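Local coordinates for odorant-binding protein 2a (Homo sapiens, PDB 4RUN), which binds and carries small hydrophobic volatile molecules, favouring aldehydes and large fatty acids, as a monomeric lipocalin, at residues Trp14-Met19 and Arg32-Val37; Asp24-Arg29 and Gly106-Gly111; Glu48-Phe53 and Gln61-Met66; Leu83-Glu88 and Tyr98-Arg103. The protein carries 2 engineered substitutions. One frame throughout, in Å; residues are numbered along the deposited sequence.

Contact 1: Trp14-Met19 and Arg32-Val37; sequences WYVKAM and RKVSPV
Trp14 and Val37 form an antiparallel hydrogen-bonded pair, and two backbone bonds hold them together. Trp14 N gives to Val37 O at 2.8 Å, and Val37 N returns a straighter bond to Trp14 O, also at 2.8 Å. Val37 O thereby comes to the edge of the indole. The ring itself leads away from the pair: its NE1 bonds to Ile10 O, and Arg116 lies against it in a cation-pi contact.

The remaining contacts are apolar. Val16 and Val37 meet methyl to methyl, CG2 to CG2 at 3.8 Å; in each the CG2 branch stands anti to the carbonyl carbon, which turns it to the partner strand. Val34 brings CG1 within 4.2 Å of Val16 CB, so beta-branched valines make the apolar contact beyond the one hydrogen-bonded pair. On the other side Tyr15 reaches back, its CE1 3.8 Å from Pro36 CG. Pro36 has no N-H to pair, and its ring offers carbon to the tyrosine instead.

Trp14 is the tryptophan of the Gly-X-Trp signature, and its packing against an arginine is characteristic of the closed end of the lipocalin barrel.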
# COMPACT_ATOMS: atom_id res chain seq x y z
N TRP A 14 1.45 -4.24 9.60
CA TRP A 14 1.89 -4.67 8.28
C TRP A 14 3.12 -3.88 7.87
O TRP A 14 3.33 -2.76 8.31
CB TRP A 14 0.82 -4.44 7.22
CG TRP A 14 -0.39 -5.26 7.35
CD1 TRP A 14 -1.49 -4.99 8.10
CD2 TRP A 14 -0.66 -6.47 6.66
NE1 TRP A 14 -2.43 -5.96 7.92
CE2 TRP A 14 -1.95 -6.89 7.05
CE3 TRP A 14 0.05 -7.26 5.76
CZ2 TRP A 14 -2.55 -8.05 6.57
CZ3 TRP A 14 -0.54 -8.42 5.28
CH2 TRP A 14 -1.82 -8.80 5.69
N TYR A 15 3.91 -4.48 7.00
CA TYR A 15 5.12 -3.87 6.53
C TYR A 15 5.03 -3.74 5.02
O TYR A 15 4.70 -4.71 4.33
CB TYR A 15 6.33 -4.73 6.90
CG TYR A 15 6.58 -4.79 8.38
CD1 TYR A 15 7.37 -3.83 9.01
CD2 TYR A 15 6.03 -5.81 9.17
CE1 TYR A 15 7.59 -3.86 10.37
CE2 TYR A 15 6.26 -5.86 10.54
CZ TYR A 15 7.04 -4.88 11.14
OH TYR A 15 7.27 -4.90 12.49
N VAL A 16 5.34 -2.55 4.51
CA VAL A 16 5.35 -2.26 3.08
C VAL A 16 6.74 -2.55 2.53
O VAL A 16 7.70 -1.86 2.87
CB VAL A 16 5.02 -0.79 2.82
CG1 VAL A 16 5.04 -0.52 1.33
CG2 VAL A 16 3.67 -0.40 3.45
N LYS A 17 6.85 -3.55 1.68
CA LYS A 17 8.15 -4.07 1.24
C LYS A 17 8.52 -3.61 -0.16
O LYS A 17 9.69 -3.50 -0.50
CB LYS A 17 8.11 -5.59 1.27
CG LYS A 17 7.68 -6.16 2.62
CD LYS A 17 7.52 -7.66 2.55
CE LYS A 17 7.45 -8.23 3.95
NZ LYS A 17 7.22 -9.69 3.97
N ALA A 18 7.52 -3.33 -0.97
CA ALA A 18 7.77 -2.81 -2.30
C ALA A 18 6.58 -2.01 -2.71
O ALA A 18 5.50 -2.17 -2.14
CB ALA A 18 8.01 -3.93 -3.28
N MET A 19 6.78 -1.17 -3.71
CA MET A 19 5.78 -0.21 -4.13
C MET A 19 5.87 -0.03 -5.65
O MET A 19 6.95 -0.14 -6.22
CB MET A 19 6.06 1.06 -3.37
CG MET A 19 5.04 2.16 -3.51
SD MET A 19 5.05 3.23 -2.04
CE MET A 19 3.72 4.31 -2.59
N ARG A 32 10.44 7.75 0.19
CA ARG A 32 11.81 7.30 0.35
C ARG A 32 11.84 6.28 1.45
O ARG A 32 12.57 5.31 1.37
CB ARG A 32 12.74 8.44 0.79
CG ARG A 32 13.02 9.49 -0.26
CD ARG A 32 13.79 10.66 0.36
NE ARG A 32 14.90 10.22 1.23
CZ ARG A 32 15.08 10.56 2.52
NH1 ARG A 32 14.24 11.37 3.16
NH2 ARG A 32 16.13 10.09 3.18
N LYS A 33 11.09 6.56 2.51
CA LYS A 33 11.07 5.74 3.70
C LYS A 33 9.63 5.51 4.05
O LYS A 33 8.77 6.19 3.52
CB LYS A 33 11.79 6.44 4.85
CG LYS A 33 13.21 6.85 4.50
CD LYS A 33 13.90 7.61 5.63
CE LYS A 33 15.41 7.47 5.53
NZ LYS A 33 16.11 8.20 6.62
N VAL A 34 9.36 4.56 4.92
CA VAL A 34 8.00 4.23 5.31
C VAL A 34 7.99 3.46 6.63
O VAL A 34 8.85 2.61 6.86
CB VAL A 34 7.30 3.40 4.20
CG1 VAL A 34 7.93 2.02 4.09
CG2 VAL A 34 5.81 3.30 4.47
N SER A 35 7.04 3.78 7.50
CA SER A 35 6.90 3.11 8.79
C SER A 35 6.08 1.84 8.63
O SER A 35 5.56 1.58 7.55
CB SER A 35 6.22 4.06 9.77
OG SER A 35 4.86 4.27 9.42
N PRO A 36 5.95 1.05 9.71
CA PRO A 36 4.93 -0.01 9.71
C PRO A 36 3.53 0.57 9.64
O PRO A 36 3.31 1.69 10.09
CB PRO A 36 5.14 -0.72 11.06
CG PRO A 36 6.53 -0.39 11.46
CD PRO A 36 6.78 0.99 10.93
N VAL A 37 2.61 -0.19 9.08
CA VAL A 37 1.22 0.22 8.99
C VAL A 37 0.42 -0.47 10.08
O VAL A 37 0.38 -1.69 10.15
CB VAL A 37 0.64 -0.17 7.62
CG1 VAL A 37 -0.78 0.37 7.48
CG2 VAL A 37 1.53 0.34 6.49

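Contact 2: Asp24-Arg29 and Gly106-Gly111. With FLC (citrate anion), chain C.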
# COMPACT_ATOMS: atom_id res chain seq x y z
N ASP A 24 2.11 8.14 -14.63
CA ASP A 24 1.83 9.56 -14.39
C ASP A 24 2.34 10.03 -13.04
O ASP A 24 2.56 11.23 -12.84
CB ASP A 24 0.33 9.84 -14.46
CG ASP A 24 -0.28 9.44 -15.79
OD1 ASP A 24 0.29 9.80 -16.85
OD2 ASP A 24 -1.34 8.79 -15.77
N PHE A 25 2.51 9.09 -12.11
CA PHE A 25 3.01 9.37 -10.76
C PHE A 25 4.34 10.11 -10.79
O PHE A 25 5.34 9.56 -11.27
CB PHE A 25 3.23 8.05 -10.03
CG PHE A 25 3.34 8.20 -8.55
CD1 PHE A 25 2.21 8.20 -7.73
CD2 PHE A 25 4.59 8.36 -7.97
CE1 PHE A 25 2.33 8.34 -6.36
CE2 PHE A 25 4.72 8.51 -6.61
CZ PHE A 25 3.59 8.51 -5.80
N PRO A 26 4.38 11.34 -10.26
CA PRO A 26 5.63 12.11 -10.26
C PRO A 26 6.71 11.48 -9.40
O PRO A 26 6.43 11.02 -8.29
CB PRO A 26 5.21 13.46 -9.69
CG PRO A 26 3.73 13.51 -9.79
CD PRO A 26 3.25 12.10 -9.69
N GLU A 27 7.93 11.45 -9.90
CA GLU A 27 9.04 10.84 -9.18
C GLU A 27 9.29 11.54 -7.85
O GLU A 27 9.49 10.89 -6.82
CB GLU A 27 10.29 10.84 -10.04
CG GLU A 27 11.31 9.78 -9.67
CD GLU A 27 12.61 9.92 -10.43
OE1 GLU A 27 12.67 10.71 -11.40
OE2 GLU A 27 13.59 9.25 -10.05
N ASP A 28 9.29 12.87 -7.87
CA ASP A 28 9.36 13.69 -6.66
C ASP A 28 8.40 13.19 -5.56
O ASP A 28 8.64 13.38 -4.38
CB ASP A 28 9.15 15.19 -6.98
CG ASP A 28 7.68 15.66 -6.91
OD1 ASP A 28 6.79 14.85 -6.60
OD2 ASP A 28 7.41 16.86 -7.15
N ARG A 29 7.34 12.50 -5.96
CA ARG A 29 6.27 12.13 -5.05
C ARG A 29 6.47 10.78 -4.34
O ARG A 29 5.71 10.45 -3.43
CB ARG A 29 4.94 12.08 -5.81
CG ARG A 29 3.78 12.56 -4.98
CD ARG A 29 2.49 12.65 -5.76
NE ARG A 29 1.40 12.56 -4.79
CZ ARG A 29 0.94 13.57 -4.07
NH1 ARG A 29 1.43 14.80 -4.23
NH2 ARG A 29 -0.04 13.36 -3.19
N GLY A 106 -6.74 12.96 -12.25
CA GLY A 106 -6.84 11.72 -12.98
C GLY A 106 -6.88 10.49 -12.10
O GLY A 106 -6.64 10.53 -10.89
N LEU A 107 -7.19 9.39 -12.75
CA LEU A 107 -7.21 8.09 -12.12
C LEU A 107 -5.78 7.70 -11.80
O LEU A 107 -4.92 7.75 -12.69
CB LEU A 107 -7.81 7.07 -13.08
CG LEU A 107 -7.96 5.67 -12.49
CD1 LEU A 107 -8.93 5.67 -11.31
CD2 LEU A 107 -8.40 4.68 -13.55
N ARG A 108 -5.52 7.30 -10.56
CA ARG A 108 -4.19 6.86 -10.15
C ARG A 108 -4.22 5.42 -9.65
O ARG A 108 -4.96 5.12 -8.72
CB ARG A 108 -3.65 7.78 -9.05
CG ARG A 108 -2.23 7.44 -8.59
CD ARG A 108 -1.66 8.55 -7.73
NE ARG A 108 -1.07 9.63 -8.53
CZ ARG A 108 -0.78 10.85 -8.07
NH1 ARG A 108 -1.03 11.18 -6.81
NH2 ARG A 108 -0.25 11.75 -8.89
N TYR A 109 -3.40 4.56 -10.28
CA TYR A 109 -3.17 3.19 -9.79
C TYR A 109 -1.89 3.13 -8.97
O TYR A 109 -0.92 3.83 -9.26
CB TYR A 109 -3.01 2.16 -10.92
CG TYR A 109 -4.15 2.04 -11.90
CD1 TYR A 109 -5.47 2.19 -11.50
CD2 TYR A 109 -3.90 1.71 -13.23
CE1 TYR A 109 -6.51 2.05 -12.41
CE2 TYR A 109 -4.93 1.57 -14.14
CZ TYR A 109 -6.23 1.74 -13.73
OH TYR A 109 -7.26 1.61 -14.63
N MET A 110 -1.89 2.25 -7.98
CA MET A 110 -0.75 2.13 -7.09
C MET A 110 -0.82 0.78 -6.39
O MET A 110 -1.88 0.35 -5.93
CB MET A 110 -0.77 3.28 -6.08
CG MET A 110 0.46 3.36 -5.19
SD MET A 110 0.31 4.62 -3.90
CE MET A 110 -0.82 5.80 -4.63
N GLY A 111 0.32 0.10 -6.33
CA GLY A 111 0.38 -1.23 -5.74
C GLY A 111 1.43 -1.29 -4.65
O GLY A 111 2.48 -0.68 -4.77
CAC FLC C . -2.46 8.43 0.08
CA FLC C . -1.62 8.35 -1.19
CB FLC C . -1.24 9.71 -1.79
CBC FLC C . -0.56 9.49 -3.13
CG FLC C . -2.48 10.56 -2.08
CGC FLC C . -2.90 11.61 -1.05
OA1 FLC C . -3.66 8.05 0.07
OA2 FLC C . -1.92 8.88 1.12
OB1 FLC C . -1.25 9.12 -4.12
OB2 FLC C . 0.67 9.70 -3.23
OG1 FLC C . -2.47 12.79 -1.17
OG2 FLC C . -3.71 11.26 -0.15
OHB FLC C . -0.35 10.41 -0.91
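At the open end of the lipocalin barrel, Phe25, Pro26 and Arg29 of the long loop that follows the first strand come up to Arg108 and Met110 of strand 106-115. Arg108 is the centre of the meeting. Its chain bends at chi3 (-84°), carrying the guanidinium across to the loop, where Phe25 CD1 lies over one face of it, 3.7 Å from Arg108 NE. The phenyl and guanidinium planes stand 66° apart, so this is a steep approach and no flat stack. Pro26 CD touches Arg108 NH2 at 3.6 Å, a carbon surface beside the charged end. Phe25 suits its place by offering bulk to the arginine and, through CE1, to Met110 CE at 4.4 Å.

In lipocalins this loop borders the mouth of the ligand cavity, and here a citrate, probably from the crystallisation liquor, is bound there. One of its carboxylates is shared. Arg29 NE gives a weak hydrogen bond to citrate OB2 at 3.3 Å. A second weak one runs from Arg108 NH1 to citrate OB1 at 3.4 Å. The anion's charge probably helps the two guanidinium groups to lie close, Arg29 NE being 3.4 Å from Arg108 NH1, a contact of two donors. Lys82, Arg55, Lys62 and Tyr78 bind the same citrate. An alanine in place of Arg29 would leave citrate OB2 without this donor and is likely to weaken the hold on that carboxylate. Arg29 NH2 also lies 3.2 Å from OG1 of another citrate carboxylate.

Contact 3: Glu48-Phe53 and Gln61-Met66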
# COMPACT_ATOMS: atom_id res chain seq x y z
N GLU A 48 -9.12 1.28 9.91
CA GLU A 48 -8.32 2.47 9.90
C GLU A 48 -6.88 2.04 9.84
O GLU A 48 -6.45 1.19 10.62
CB GLU A 48 -8.57 3.24 11.17
CG GLU A 48 -7.80 4.53 11.29
CD GLU A 48 -8.04 5.15 12.63
OE1 GLU A 48 -7.57 4.57 13.63
OE2 GLU A 48 -8.75 6.17 12.69
N ALA A 49 -6.15 2.62 8.90
CA ALA A 49 -4.73 2.36 8.74
C ALA A 49 -3.97 3.62 9.11
O ALA A 49 -4.33 4.70 8.66
CB ALA A 49 -4.43 1.95 7.31
N THR A 50 -2.91 3.47 9.90
CA THR A 50 -2.07 4.59 10.31
C THR A 50 -0.62 4.29 9.97
O THR A 50 -0.15 3.19 10.22
CB THR A 50 -2.19 4.91 11.83
OG1 THR A 50 -2.03 3.72 12.61
CG2 THR A 50 -3.54 5.51 12.12
N PHE A 51 0.07 5.25 9.36
CA PHE A 51 1.48 5.09 9.00
C PHE A 51 2.09 6.45 8.66
O PHE A 51 1.40 7.45 8.54
CB PHE A 51 1.64 4.16 7.80
CG PHE A 51 0.93 4.63 6.57
CD1 PHE A 51 -0.40 4.29 6.37
CD2 PHE A 51 1.58 5.40 5.62
CE1 PHE A 51 -1.06 4.72 5.24
CE2 PHE A 51 0.92 5.83 4.48
CZ PHE A 51 -0.41 5.50 4.29
N THR A 52 3.42 6.45 8.52
CA THR A 52 4.15 7.64 8.12
C THR A 52 5.12 7.26 7.02
O THR A 52 5.48 6.10 6.87
CB THR A 52 4.92 8.25 9.31
OG1 THR A 52 5.96 7.36 9.74
CG2 THR A 52 3.99 8.51 10.47
N PHE A 53 5.54 8.25 6.25
CA PHE A 53 6.56 8.04 5.23
C PHE A 53 7.25 9.34 4.90
O PHE A 53 6.73 10.41 5.18
CB PHE A 53 5.96 7.43 3.97
CG PHE A 53 4.96 8.31 3.28
CD1 PHE A 53 3.62 8.23 3.59
CD2 PHE A 53 5.36 9.19 2.29
CE1 PHE A 53 2.69 9.02 2.95
CE2 PHE A 53 4.44 9.99 1.65
CZ PHE A 53 3.10 9.90 1.98
N GLN A 61 2.29 12.13 7.58
CA GLN A 61 1.48 11.30 8.45
C GLN A 61 0.16 11.02 7.78
O GLN A 61 -0.45 11.92 7.22
CB GLN A 61 1.22 12.11 9.72
CG GLN A 61 0.69 11.32 10.88
CD GLN A 61 1.40 11.67 12.17
OE1 GLN A 61 1.67 12.84 12.45
NE2 GLN A 61 1.73 10.65 12.96
N LYS A 62 -0.28 9.76 7.85
CA LYS A 62 -1.53 9.34 7.23
C LYS A 62 -2.34 8.55 8.24
O LYS A 62 -1.80 7.88 9.11
CB LYS A 62 -1.26 8.47 6.00
CG LYS A 62 -0.71 9.23 4.81
CD LYS A 62 -1.79 10.04 4.10
CE LYS A 62 -1.18 11.11 3.21
NZ LYS A 62 -2.21 11.99 2.59
N LYS A 63 -3.65 8.65 8.11
CA LYS A 63 -4.59 7.97 8.98
C LYS A 63 -5.85 7.83 8.15
O LYS A 63 -6.58 8.80 7.95
CB LYS A 63 -4.86 8.78 10.24
CG LYS A 63 -5.85 8.16 11.23
CD LYS A 63 -5.81 8.91 12.55
CE LYS A 63 -6.82 8.36 13.54
NZ LYS A 63 -6.77 9.06 14.86
N ILE A 64 -6.08 6.62 7.64
CA ILE A 64 -7.05 6.43 6.59
C ILE A 64 -8.20 5.57 7.05
O ILE A 64 -8.01 4.41 7.40
CB ILE A 64 -6.41 5.77 5.37
CG1 ILE A 64 -5.27 6.64 4.86
CG2 ILE A 64 -7.46 5.55 4.28
CD1 ILE A 64 -4.53 6.05 3.69
N LEU A 65 -9.39 6.14 7.02
CA LEU A 65 -10.61 5.40 7.22
C LEU A 65 -10.88 4.56 5.97
O LEU A 65 -11.00 5.10 4.87
CB LEU A 65 -11.75 6.38 7.48
CG LEU A 65 -13.15 5.82 7.68
CD1 LEU A 65 -13.16 4.70 8.71
CD2 LEU A 65 -14.11 6.93 8.05
N MET A 66 -10.95 3.24 6.17
CA MET A 66 -11.22 2.28 5.10
C MET A 66 -12.57 1.64 5.35
O MET A 66 -12.73 0.85 6.28
CB MET A 66 -10.16 1.18 5.10
CG MET A 66 -8.75 1.67 4.80
SD MET A 66 -7.45 0.46 5.06
CE MET A 66 -8.15 -0.96 4.24
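The Phe51 ring carries Lys62 CB over one face, 3.8 Å from the ring centroid in a CH-pi contact, and has Ile64 CD1 at its edge, 4.0 Å from CE1. The edge of Phe53 meets the same lysine, its CE1 facing Lys62 CG, so that the aliphatic part of Lys62 touches both aromatics, from directions about a right angle apart. The setting is an antiparallel hairpin in the lipocalin barrel wall. Phe51 CG stands between the backbone N and the carbonyl carbon (chi1 59°), which brings the ring alongside the lysine; the bend of Lys62 at chi2 (-76°) then leads NZ off to a citrate bound nearby.

Four backbone hydrogen bonds lace the strands, in the pairs Ala49-Ile64 and Phe51-Lys62. The small Ala49 lets Met66 SD come to 4.1 Å from its CB on the face shared with Phe51 and Ile64.

On the other face of the sheet, with Glu48, Thr50 CG2 lies beside Lys63 CG at 3.6 Å, pointing the same way. Glu48 crosses the same lysine obliquely, and replacing it by an alanine would probably leave the Lys63 ammonium without this nearby opposite charge. The pair falls short of a salt bridge, for the extended Lys63 chain carries NZ past the carboxylate to 4.1 Å from Glu48 OE2.

Contact 4: Leu83-Glu88 and Tyr98-Arg103; sequences LIYLQE and YSKDQR. Engineered in segment 98-103: Ser99 (natural residue Cys).
Tyr85 and Tyr98, a hydrogen-bonded antiparallel pair, send their rings side by side out of the same face of the sheet. Their nearest ring atoms are Tyr85 CD1 and Tyr98 CD2, 4.2 Å apart, the approach to the Tyr98 ring being oblique. The first torsions differ, which sets the rings side by side: Tyr85 has CG anti to its carbonyl carbon (chi1 -53°), Tyr98 has CG opposite its own N (chi1 -175°). Tyr98 O sits at the edge of the Tyr85 ring, near its plane, 3.6 Å from CD1, and takes the nearly linear bond from Tyr85 N at 2.8 Å. The rings offer broad apolar surface to their neighbours: Lys135 makes a cation-pi contact with Tyr98, and Lys100 CD comes obliquely to 4.3 Å from Tyr85 CE1.

Leu83 and Lys100, the next hydrogen-bonded pair, continue the same face; Leu83 N gives to Lys100 O at 2.8 Å. The opposite face carries Ile84 and the engineered Ser99, whose CB comes 4.4 Å from Ile84 CG1. Further along, Asp101 OD2 holds Arg103 NH1 in a salt bridge at 3.0 Å across the inverse gamma turn centred on Gln102. The whole is an antiparallel beta hairpin with alternating faces, as in the wall of a lipocalin barrel.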
# COMPACT_ATOMS: atom_id res chain seq x y z
N LEU A 83 -10.50 3.38 -4.05
CA LEU A 83 -10.86 1.99 -3.78
C LEU A 83 -9.60 1.20 -3.53
O LEU A 83 -8.58 1.44 -4.16
CB LEU A 83 -11.64 1.37 -4.94
CG LEU A 83 -13.04 1.95 -5.13
CD1 LEU A 83 -13.61 1.60 -6.50
CD2 LEU A 83 -13.95 1.46 -4.03
N ILE A 84 -9.70 0.25 -2.60
CA ILE A 84 -8.55 -0.46 -2.04
C ILE A 84 -8.84 -1.96 -1.96
O ILE A 84 -9.78 -2.38 -1.28
CB ILE A 84 -8.26 0.05 -0.62
CG1 ILE A 84 -7.79 1.51 -0.65
CG2 ILE A 84 -7.19 -0.80 0.06
CD1 ILE A 84 -8.03 2.23 0.66
N TYR A 85 -8.00 -2.75 -2.63
CA TYR A 85 -8.14 -4.21 -2.68
C TYR A 85 -6.96 -4.84 -1.98
O TYR A 85 -5.82 -4.40 -2.17
CB TYR A 85 -8.15 -4.70 -4.13
CG TYR A 85 -9.17 -4.00 -5.00
CD1 TYR A 85 -8.99 -2.67 -5.37
CD2 TYR A 85 -10.30 -4.65 -5.43
CE1 TYR A 85 -9.92 -2.01 -6.15
CE2 TYR A 85 -11.24 -4.00 -6.21
CZ TYR A 85 -11.04 -2.67 -6.57
OH TYR A 85 -11.96 -2.00 -7.35
N LEU A 86 -7.23 -5.84 -1.15
CA LEU A 86 -6.17 -6.64 -0.54
C LEU A 86 -6.30 -8.01 -1.14
O LEU A 86 -7.37 -8.62 -1.08
CB LEU A 86 -6.31 -6.68 0.99
CG LEU A 86 -5.04 -7.08 1.77
CD1 LEU A 86 -3.88 -6.13 1.48
CD2 LEU A 86 -5.28 -7.13 3.28
N GLN A 87 -5.23 -8.49 -1.76
CA GLN A 87 -5.22 -9.79 -2.42
C GLN A 87 -4.03 -10.60 -1.93
O GLN A 87 -2.95 -10.06 -1.71
CB GLN A 87 -5.10 -9.64 -3.93
CG GLN A 87 -6.10 -8.69 -4.58
CD GLN A 87 -5.76 -8.43 -6.04
OE1 GLN A 87 -5.13 -9.26 -6.70
NE2 GLN A 87 -6.19 -7.27 -6.54
N GLU A 88 -4.24 -11.90 -1.75
CA GLU A 88 -3.17 -12.81 -1.38
C GLU A 88 -2.21 -12.89 -2.57
O GLU A 88 -2.65 -12.92 -3.72
CB GLU A 88 -3.75 -14.17 -0.95
CG GLU A 88 -3.11 -14.70 0.33
CD GLU A 88 -3.92 -15.78 1.03
OE1 GLU A 88 -5.10 -15.96 0.70
OE2 GLU A 88 -3.36 -16.46 1.90
N TYR A 98 -3.66 -3.02 -3.59
CA TYR A 98 -3.84 -2.36 -4.88
C TYR A 98 -4.84 -1.24 -4.65
O TYR A 98 -5.86 -1.47 -4.00
CB TYR A 98 -4.37 -3.39 -5.88
CG TYR A 98 -4.51 -2.91 -7.30
CD1 TYR A 98 -3.42 -2.37 -7.99
CD2 TYR A 98 -5.74 -3.01 -7.98
CE1 TYR A 98 -3.55 -1.93 -9.31
CE2 TYR A 98 -5.88 -2.58 -9.30
CZ TYR A 98 -4.78 -2.04 -9.97
OH TYR A 98 -4.92 -1.61 -11.27
N SER A 99 -4.55 -0.03 -5.12
CA SER A 99 -5.47 1.09 -4.95
C SER A 99 -5.77 1.78 -6.27
O SER A 99 -4.89 1.94 -7.12
CB SER A 99 -4.93 2.10 -3.92
OG SER A 99 -4.05 3.05 -4.51
N LYS A 100 -7.02 2.17 -6.44
CA LYS A 100 -7.46 2.97 -7.58
C LYS A 100 -8.05 4.27 -7.01
O LYS A 100 -9.02 4.23 -6.23
CB LYS A 100 -8.51 2.20 -8.39
CG LYS A 100 -8.03 0.87 -8.95
CD LYS A 100 -9.12 0.17 -9.76
CE LYS A 100 -9.21 0.74 -11.17
NZ LYS A 100 -10.45 0.39 -11.92
N ASP A 101 -7.46 5.41 -7.36
CA ASP A 101 -7.82 6.71 -6.76
C ASP A 101 -8.36 7.69 -7.82
O ASP A 101 -7.63 8.13 -8.71
CB ASP A 101 -6.57 7.27 -6.06
CG ASP A 101 -6.87 8.30 -4.96
OD1 ASP A 101 -8.04 8.63 -4.68
OD2 ASP A 101 -5.88 8.80 -4.37
N GLN A 102 -9.64 8.03 -7.71
CA GLN A 102 -10.26 9.01 -8.61
C GLN A 102 -9.84 10.42 -8.18
O GLN A 102 -10.56 11.11 -7.47
CB GLN A 102 -11.78 8.88 -8.60
CG GLN A 102 -12.30 7.46 -8.68
CD GLN A 102 -13.80 7.38 -8.53
OE1 GLN A 102 -14.44 8.32 -8.05
NE2 GLN A 102 -14.38 6.26 -8.95
N ARG A 103 -8.66 10.84 -8.62
CA ARG A 103 -8.04 12.07 -8.12
C ARG A 103 -8.41 13.21 -9.05
O ARG A 103 -8.57 12.99 -10.24
CB ARG A 103 -6.53 11.89 -8.02
CG ARG A 103 -6.13 11.17 -6.75
CD ARG A 103 -4.66 10.72 -6.81
NE ARG A 103 -3.79 11.76 -6.28
CZ ARG A 103 -3.72 12.10 -4.99
NH1 ARG A 103 -4.50 11.50 -4.09
NH2 ARG A 103 -2.89 13.05 -4.61

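How the contacts relate
From the N terminus the chain leaves strand 12-21, runs through the loop holding Asp24-Arg29 and returns as strand 33-41, where contact 1 closes the first hairpin. Contact 3 closes the hairpin of strands 47-55 and 58-66, after contact 1, and the two are stitched by a probable hydrogen bond from Thr52 N to Ser35 OG. Contact 4 closes that of strands 82-88 and 95-103. Contact 2 spans the longest stretch: it crosses contact 1, and both contact 3 and contact 4 are nested inside the loop it closes. It brings the first loop to strand 106-115, which neighbours both strand 12-21 and strand 95-103, so Met19 packs on Met110 and the barrel wall is joined round to contact 4.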